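Local atomic coordinates of replication protein (Sphinx1.76-related DNA, PDB entry 6H24), a protein that probably acts in initiating replication of its plasmid, this chain being its N-terminal winged-helix (WH1) domain. Residues N8-A13 / R77-Q82; I92-V97 / A114-P119. All coordinates share one frame; numbering follows the deposited sequence.

Contact 1 of 2, residues N8-A13 / R77-Q82; sequences NALMNA and RQFSYQ
A9 and A13, one helical turn apart, look onto Y81 and F79 across a pairing of helix 8-13 with strand 78-82 in which the axes approach to 8.1 Å and run nearly antiparallel, at 155°. The strand alternates in the usual way, so F79 and Y81 turn their CB atoms toward the helix while Q78 and S80 turn theirs to the other side. Small side chains on the helix let the two backbones come close: A9 CB rests 3.5 Å from the carbonyl oxygen S80 O and also touches Y81 CB, while A13 CB meets F79 CB at 4.0 Å.

Between the two alanines, L10 supplies the larger apolar group. Its CG stands anti to the backbone N (chi1 -176°), an orientation that carries the CD1 methyl across to the F79 ring. There CD1 sits over the centre of one face, 3.8 Å from the ring centroid and only 13° off its normal, a CH-pi contact. W96 meets the F79 ring edge-to-face. Y81 starts out toward the helix but its ring then leads away, which leaves CB as its point of contact with A9.

Were F79 a serine, the methyl of L10 would probably lose the aromatic face it lies on and W96 its edge-to-face partner, opening a gap beneath the helix. The strand's own backbone bonds are made on the hairpin side, where F79 and Y81 pair with S94 and I92. Segment 8-13 therefore meets this strand through shape and apolar surface, with no hydrogen bond between the two.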
ATOM      1  N   ASN A   8       7.372  15.009  10.027  1.00 29.07           N
ATOM      2  CA  ASN A   8       7.351  16.264   9.285  1.00 29.97           C
ATOM      3  C   ASN A   8       6.845  16.059   7.866  1.00 28.44           C
ATOM      4  O   ASN A   8       6.023  16.836   7.366  1.00 28.75           O
ATOM      5  CB  ASN A   8       8.752  16.871   9.243  1.00 33.61           C
ATOM      6  CG  ASN A   8       9.170  17.469  10.564  1.00 40.21           C
ATOM      7  OD1 ASN A   8       8.344  17.695  11.450  1.00 44.02           O
ATOM      8  ND2 ASN A   8      10.460  17.745  10.699  1.00 42.53           N
ATOM      9  N   ALA A   9       7.361  15.035   7.182  1.00 27.33           N
ATOM     10  CA  ALA A   9       6.955  14.795   5.801  1.00 26.46           C
ATOM     11  C   ALA A   9       5.470  14.473   5.720  1.00 24.89           C
ATOM     12  O   ALA A   9       4.768  14.957   4.822  1.00 24.57           O
ATOM     13  CB  ALA A   9       7.788  13.667   5.194  1.00 26.40           C
ATOM     14  N   LEU A  10       4.974  13.642   6.637  1.00 24.27           N
ATOM     15  CA  LEU A  10       3.563  13.268   6.608  1.00 23.45           C
ATOM     16  C   LEU A  10       2.671  14.464   6.925  1.00 24.46           C
ATOM     17  O   LEU A  10       1.626  14.653   6.289  1.00 23.44           O
ATOM     18  CB  LEU A  10       3.305  12.126   7.588  1.00 23.82           C
ATOM     19  CG  LEU A  10       1.878  11.580   7.576  1.00 22.85           C
ATOM     20  CD1 LEU A  10       1.592  10.974   6.207  1.00 22.26           C
ATOM     21  CD2 LEU A  10       1.653  10.556   8.670  1.00 25.13           C
ATOM     22  N   MET A  11       3.052  15.278   7.916  1.00 25.68           N
ATOM     23  CA  MET A  11       2.229  16.429   8.269  1.00 27.67           C
ATOM     24  C   MET A  11       2.178  17.441   7.130  1.00 28.61           C
ATOM     25  O   MET A  11       1.118  18.007   6.839  1.00 30.05           O
ATOM     26  CB  MET A  11       2.762  17.090   9.542  1.00 31.04           C
ATOM     27  CG  MET A  11       2.679  16.239  10.807  1.00 33.68           C
ATOM     28  SD  MET A  11       1.034  15.563  11.146  1.00 35.63           S
ATOM     29  CE  MET A  11       1.328  13.819  10.852  1.00 32.11           C
ATOM     30  N   ASN A  12       3.310  17.677   6.462  1.00 28.57           N
ATOM     31  CA  ASN A  12       3.299  18.581   5.320  1.00 32.97           C
ATOM     32  C   ASN A  12       2.424  18.020   4.206  1.00 27.40           C
ATOM     33  O   ASN A  12       1.684  18.762   3.549  1.00 28.41           O
ATOM     34  CB  ASN A  12       4.722  18.823   4.823  1.00 44.39           C
ATOM     35  CG  ASN A  12       5.427  19.923   5.596  1.00 58.55           C
ATOM     36  OD1 ASN A  12       4.952  21.056   5.658  1.00 66.96           O
ATOM     37  ND2 ASN A  12       6.573  19.595   6.180  1.00 61.18           N
ATOM     38  N   ALA A  13       2.495  16.707   3.978  1.00 24.71           N
ATOM     39  CA  ALA A  13       1.642  16.087   2.968  1.00 23.99           C
ATOM     40  C   ALA A  13       0.172  16.130   3.370  1.00 23.46           C
ATOM     41  O   ALA A  13      -0.710  16.181   2.502  1.00 23.21           O
ATOM     42  CB  ALA A  13       2.092  14.643   2.729  1.00 24.17           C
ATOM     43  N   ARG A  77      -2.717   9.036  -3.341  1.00 19.61           N
ATOM     44  CA  ARG A  77      -1.670   9.905  -2.823  1.00 21.29           C
ATOM     45  C   ARG A  77      -0.422   9.125  -2.404  1.00 21.39           C
ATOM     46  O   ARG A  77      -0.453   7.916  -2.159  1.00 21.42           O
ATOM     47  CB  ARG A  77      -2.209  10.705  -1.637  1.00 20.75           C
ATOM     48  CG  ARG A  77      -3.404  11.573  -2.004  1.00 21.08           C
ATOM     49  CD  ARG A  77      -3.748  12.542  -0.904  1.00 20.42           C
ATOM     50  NE  ARG A  77      -4.968  13.270  -1.220  1.00 20.83           N
ATOM     51  CZ  ARG A  77      -5.009  14.369  -1.961  1.00 21.44           C
ATOM     52  NH1 ARG A  77      -3.890  14.882  -2.458  1.00 24.31           N
ATOM     53  NH2 ARG A  77      -6.169  14.958  -2.209  1.00 22.26           N
ATOM     54  N   GLN A  78       0.685   9.860  -2.306  1.00 21.95           N
ATOM     55  CA  GLN A  78       1.967   9.318  -1.870  1.00 21.01           C
ATOM     56  C   GLN A  78       2.746  10.422  -1.165  1.00 21.34           C
ATOM     57  O   GLN A  78       2.470  11.613  -1.339  1.00 22.16           O
ATOM     58  CB  GLN A  78       2.766   8.755  -3.055  1.00 22.32           C
ATOM     59  CG  GLN A  78       3.141   9.785  -4.119  1.00 23.96           C
ATOM     60  CD  GLN A  78       3.876   9.171  -5.305  1.00 28.80           C
ATOM     61  OE1 GLN A  78       5.095   9.284  -5.421  1.00 33.92           O
ATOM     62  NE2 GLN A  78       3.136   8.502  -6.177  1.00 30.03           N
ATOM     63  N   PHE A  79       3.713  10.013  -0.344  1.00 21.04           N
ATOM     64  CA  PHE A  79       4.647  10.954   0.272  1.00 21.65           C
ATOM     65  C   PHE A  79       6.020  10.299   0.380  1.00 22.52           C
ATOM     66  O   PHE A  79       6.149   9.071   0.365  1.00 22.25           O
ATOM     67  CB  PHE A  79       4.143  11.441   1.646  1.00 22.37           C
ATOM     68  CG  PHE A  79       4.122  10.382   2.717  1.00 23.37           C
ATOM     69  CD1 PHE A  79       3.119   9.425   2.757  1.00 23.87           C
ATOM     70  CD2 PHE A  79       5.074  10.385   3.721  1.00 25.74           C
ATOM     71  CE1 PHE A  79       3.097   8.462   3.756  1.00 24.32           C
ATOM     72  CE2 PHE A  79       5.056   9.432   4.722  1.00 26.03           C
ATOM     73  CZ  PHE A  79       4.066   8.476   4.745  1.00 24.98           C
ATOM     74  N   SER A  80       7.052  11.140   0.476  1.00 23.64           N
ATOM     75  CA  SER A  80       8.436  10.689   0.433  1.00 23.97           C
ATOM     76  C   SER A  80       9.220  11.248   1.614  1.00 23.18           C
ATOM     77  O   SER A  80       8.917  12.328   2.133  1.00 23.25           O
ATOM     78  CB  SER A  80       9.114  11.108  -0.874  1.00 28.57           C
ATOM     79  OG  SER A  80       8.472  10.510  -1.986  1.00 30.26           O
ATOM     80  N   TYR A  81      10.231  10.491   2.035  1.00 23.83           N
ATOM     81  CA  TYR A  81      11.077  10.861   3.167  1.00 24.47           C
ATOM     82  C   TYR A  81      12.282   9.926   3.156  1.00 24.38           C
ATOM     83  O   TYR A  81      12.334   8.966   2.386  1.00 24.35           O
ATOM     84  CB  TYR A  81      10.303  10.771   4.492  1.00 24.03           C
ATOM     85  CG  TYR A  81       9.796   9.381   4.788  1.00 24.40           C
ATOM     86  CD1 TYR A  81       8.612   8.924   4.232  1.00 24.18           C
ATOM     87  CD2 TYR A  81      10.508   8.515   5.620  1.00 24.17           C
ATOM     88  CE1 TYR A  81       8.145   7.650   4.481  1.00 23.93           C
ATOM     89  CE2 TYR A  81      10.043   7.233   5.875  1.00 24.26           C
ATOM     90  CZ  TYR A  81       8.862   6.809   5.294  1.00 24.02           C
ATOM     91  OH  TYR A  81       8.388   5.542   5.530  1.00 25.11           O
ATOM     92  N   GLN A  82      13.230  10.180   4.053  1.00 25.10           N
ATOM     93  CA  GLN A  82      14.430   9.363   4.136  1.00 25.86           C
ATOM     94  C   GLN A  82      14.492   8.713   5.516  1.00 25.71           C
ATOM     95  O   GLN A  82      13.988   9.263   6.500  1.00 27.48           O
ATOM     96  CB  GLN A  82      15.724  10.168   3.912  1.00 33.34           C
ATOM     97  CG  GLN A  82      15.954  10.716   2.514  1.00 43.32           C
ATOM     98  CD  GLN A  82      17.185  11.608   2.462  1.00 56.39           C
ATOM     99  OE1 GLN A  82      17.126  12.753   2.013  1.00 62.62           O
ATOM    100  NE2 GLN A  82      18.315  11.079   2.926  1.00 60.77           N
TER

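Contact 2 of 2, residues I92-V97 / A114-P119; sequences ITSRWV and APAVVP
A114 meets R95 and W96 through both its backbone and its methyl group. Its amide N donates to W96 O over 3.0 Å in a nearly straight bond (176° at the hydrogen), although the donor stands 43° out of the carbonyl plane. The methyl lies close to the preceding carbonyl, with A114 CB 3.2 Å from R95 O. V117 comes to the same pair of carbonyls from further along the loop: its CG2, anti to the carbonyl carbon, lies 3.8 Å from R95 O and 3.9 Å from W96 O.

S94 reaches the carbonyl of R95 from within its own strand. With OG anti to the backbone N (chi1 179°), its hydroxyl donates to R95 O at 2.8 Å, in the carbonyl plane and on a lone pair. The same OG accepts from a water that in turn accepts from A116 N, and A116 CB packs against S94 OG at 3.5 Å. The buried hydroxyl is therefore satisfied as donor and as acceptor.

Strand 88-95 is the second arm of the antiparallel hairpin in this winged-helix domain, and residues 114-119 form the connection from strand 108-113 to helix 121-128. A tight turn shapes that connection, A114 O accepting from both V117 N and V118 N.

Further out, the W96 side chain turns away from the loop to pack on L10 and A13 of helix 2-14 and on L74 of helix 60-75. The guanidinium of R95 extends away from the loop, bonding through NH1 to R77 O and through NH2 to F75 O of the second subunit, while I92, T93 and S94 pair with an antiparallel strand of that subunit.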
ATOM      1  N   ILE A  92      12.648   6.773   0.683  1.00 22.82           N
ATOM      2  CA  ILE A  92      11.396   6.021   0.709  1.00 22.74           C
ATOM      3  C   ILE A  92      10.262   6.812   0.070  1.00 21.52           C
ATOM      4  O   ILE A  92      10.166   8.036   0.234  1.00 21.99           O
ATOM      5  CB  ILE A  92      11.020   5.648   2.158  1.00 24.72           C
ATOM      6  CG1 ILE A  92      12.057   4.684   2.731  1.00 29.31           C
ATOM      7  CG2 ILE A  92       9.634   5.048   2.226  1.00 22.64           C
ATOM      8  CD1 ILE A  92      11.900   4.444   4.212  1.00 31.37           C
ATOM      9  N   THR A  93       9.399   6.107  -0.657  1.00 21.19           N
ATOM     10  CA  THR A  93       8.096   6.626  -1.056  1.00 21.66           C
ATOM     11  C   THR A  93       7.015   5.691  -0.525  1.00 20.62           C
ATOM     12  O   THR A  93       7.102   4.470  -0.703  1.00 20.51           O
ATOM     13  CB  THR A  93       7.988   6.765  -2.570  1.00 23.82           C
ATOM     14  OG1 THR A  93       9.063   7.584  -3.042  1.00 25.60           O
ATOM     15  CG2 THR A  93       6.662   7.402  -2.950  1.00 24.77           C
ATOM     16  N   SER A  94       5.992   6.262   0.115  1.00 19.57           N
ATOM     17  CA  SER A  94       4.947   5.490   0.774  1.00 19.78           C
ATOM     18  C   SER A  94       3.576   5.965   0.330  1.00 19.86           C
ATOM     19  O   SER A  94       3.395   7.129  -0.031  1.00 20.49           O
ATOM     20  CB  SER A  94       5.031   5.606   2.318  1.00 19.76           C
ATOM     21  OG  SER A  94       3.994   4.880   2.965  1.00 19.72           O
ATOM     22  N   ARG A  95       2.616   5.044   0.351  1.00 17.56           N
ATOM     23  CA  ARG A  95       1.209   5.382   0.276  1.00 18.30           C
ATOM     24  C   ARG A  95       0.687   5.806   1.647  1.00 18.57           C
ATOM     25  O   ARG A  95       1.329   5.589   2.677  1.00 19.28           O
ATOM     26  CB  ARG A  95       0.396   4.187  -0.227  1.00 18.44           C
ATOM     27  CG  ARG A  95       0.713   3.748  -1.659  1.00 18.47           C
ATOM     28  CD  ARG A  95       0.462   4.862  -2.638  1.00 19.52           C
ATOM     29  NE  ARG A  95       0.690   4.436  -4.017  1.00 19.90           N
ATOM     30  CZ  ARG A  95       0.543   5.217  -5.068  1.00 21.17           C
ATOM     31  NH1 ARG A  95       0.133   6.474  -4.932  1.00 22.59           N
ATOM     32  NH2 ARG A  95       0.785   4.738  -6.282  1.00 21.00           N
ATOM     33  N   TRP A  96      -0.499   6.422   1.647  1.00 19.07           N
ATOM     34  CA  TRP A  96      -1.260   6.591   2.883  1.00 18.67           C
ATOM     35  C   TRP A  96      -1.996   5.304   3.246  1.00 18.49           C
ATOM     36  O   TRP A  96      -1.995   4.886   4.409  1.00 18.81           O
ATOM     37  CB  TRP A  96      -2.276   7.731   2.730  1.00 18.90           C
ATOM     38  CG  TRP A  96      -1.689   9.094   2.734  1.00 20.23           C
ATOM     39  CD1 TRP A  96      -0.994   9.692   1.725  1.00 21.07           C
ATOM     40  CD2 TRP A  96      -1.783  10.066   3.787  1.00 19.97           C
ATOM     41  NE1 TRP A  96      -0.637  10.969   2.087  1.00 22.36           N
ATOM     42  CE2 TRP A  96      -1.107  11.222   3.350  1.00 21.55           C
ATOM     43  CE3 TRP A  96      -2.378  10.068   5.050  1.00 22.22           C
ATOM     44  CZ2 TRP A  96      -0.996  12.366   4.137  1.00 23.47           C
ATOM     45  CZ3 TRP A  96      -2.265  11.204   5.830  1.00 22.42           C
ATOM     46  CH2 TRP A  96      -1.584  12.339   5.371  1.00 24.11           C
ATOM     47  N   VAL A  97      -2.616   4.666   2.256  1.00 17.06           N
ATOM     48  CA  VAL A  97      -3.381   3.440   2.431  1.00 18.11           C
ATOM     49  C   VAL A  97      -2.937   2.439   1.365  1.00 18.38           C
ATOM     50  O   VAL A  97      -2.643   2.818   0.227  1.00 20.61           O
ATOM     51  CB  VAL A  97      -4.901   3.708   2.343  1.00 19.65           C
ATOM     52  CG1 VAL A  97      -5.393   4.505   3.540  1.00 20.87           C
ATOM     53  CG2 VAL A  97      -5.241   4.464   1.048  1.00 19.90           C
ATOM     54  N   ALA A 114      -1.089   2.196   5.262  1.00 17.68           N
ATOM     55  CA  ALA A 114       0.242   1.737   4.917  1.00 17.32           C
ATOM     56  C   ALA A 114       1.121   1.679   6.164  1.00 17.04           C
ATOM     57  O   ALA A 114       0.915   2.438   7.117  1.00 18.43           O
ATOM     58  CB  ALA A 114       0.869   2.662   3.885  1.00 17.80           C
ATOM     59  N   PRO A 115       2.124   0.799   6.180  1.00 20.26           N
ATOM     60  CA  PRO A 115       2.885   0.620   7.435  1.00 19.84           C
ATOM     61  C   PRO A 115       3.644   1.852   7.892  1.00 19.94           C
ATOM     62  O   PRO A 115       3.833   2.028   9.100  1.00 21.00           O
ATOM     63  CB  PRO A 115       3.833  -0.548   7.121  1.00 20.57           C
ATOM     64  CG  PRO A 115       3.845  -0.682   5.620  1.00 20.59           C
ATOM     65  CD  PRO A 115       2.518  -0.159   5.131  1.00 20.80           C
ATOM     66  N   ALA A 116       4.066   2.734   6.990  1.00 19.81           N
ATOM     67  CA  ALA A 116       4.768   3.935   7.431  1.00 22.14           C
ATOM     68  C   ALA A 116       3.852   4.884   8.194  1.00 20.95           C
ATOM     69  O   ALA A 116       4.328   5.660   9.042  1.00 21.58           O
ATOM     70  CB  ALA A 116       5.362   4.664   6.225  1.00 23.77           C
ATOM     71  N   VAL A 117       2.556   4.845   7.903  1.00 20.07           N
ATOM     72  CA  VAL A 117       1.597   5.759   8.510  1.00 21.73           C
ATOM     73  C   VAL A 117       1.103   5.249   9.859  1.00 20.89           C
ATOM     74  O   VAL A 117       0.821   6.052  10.759  1.00 21.75           O
ATOM     75  CB  VAL A 117       0.436   5.974   7.523  1.00 21.85           C
ATOM     76  CG1 VAL A 117      -0.670   6.790   8.159  1.00 23.12           C
ATOM     77  CG2 VAL A 117       0.954   6.657   6.253  1.00 23.13           C
ATOM     78  N   VAL A 118       1.021   3.927  10.018  1.00 20.94           N
ATOM     79  CA  VAL A 118       0.454   3.345  11.235  1.00 21.98           C
ATOM     80  C   VAL A 118       1.017   3.977  12.511  1.00 23.63           C
ATOM     81  O   VAL A 118       0.227   4.308  13.409  1.00 23.75           O
ATOM     82  CB  VAL A 118       0.616   1.822  11.210  1.00 22.08           C
ATOM     83  CG1 VAL A 118       0.286   1.230  12.561  1.00 22.69           C
ATOM     84  CG2 VAL A 118      -0.259   1.184  10.132  1.00 20.78           C
ATOM     85  N   PRO A 119       2.334   4.147  12.676  1.00 24.79           N
ATOM     86  CA  PRO A 119       2.846   4.689  13.950  1.00 25.16           C
ATOM     87  C   PRO A 119       2.526   6.154  14.162  1.00 26.07           C
ATOM     88  O   PRO A 119       2.677   6.645  15.288  1.00 27.24           O
ATOM     89  CB  PRO A 119       4.364   4.478  13.858  1.00 26.83           C
ATOM     90  CG  PRO A 119       4.655   4.220  12.422  1.00 27.91           C
ATOM     91  CD  PRO A 119       3.414   3.708  11.769  1.00 26.30           C
TER
HETATM   92  O   HOH W   1       4.357   2.342   4.087  1.00 19.12           O

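The two contacts show how one beta hairpin can be packed through successive strands. Both segments of contact 1 precede those of contact 2 in the chain, and the centres of the contacts lie about 9 Å apart on the same side of the domain's centre. Strands 78-85 and 88-95 are hydrogen-bonded antiparallel neighbours. Helix 2-14 meets the first strand and the loop before helix 121-128 meets the second, with Y81 OH reaching A116 CB. Both contacts also touch the second subunit, into which the sheet continues, so the packing inside the WH1 domain lies directly beside the interface with that subunit.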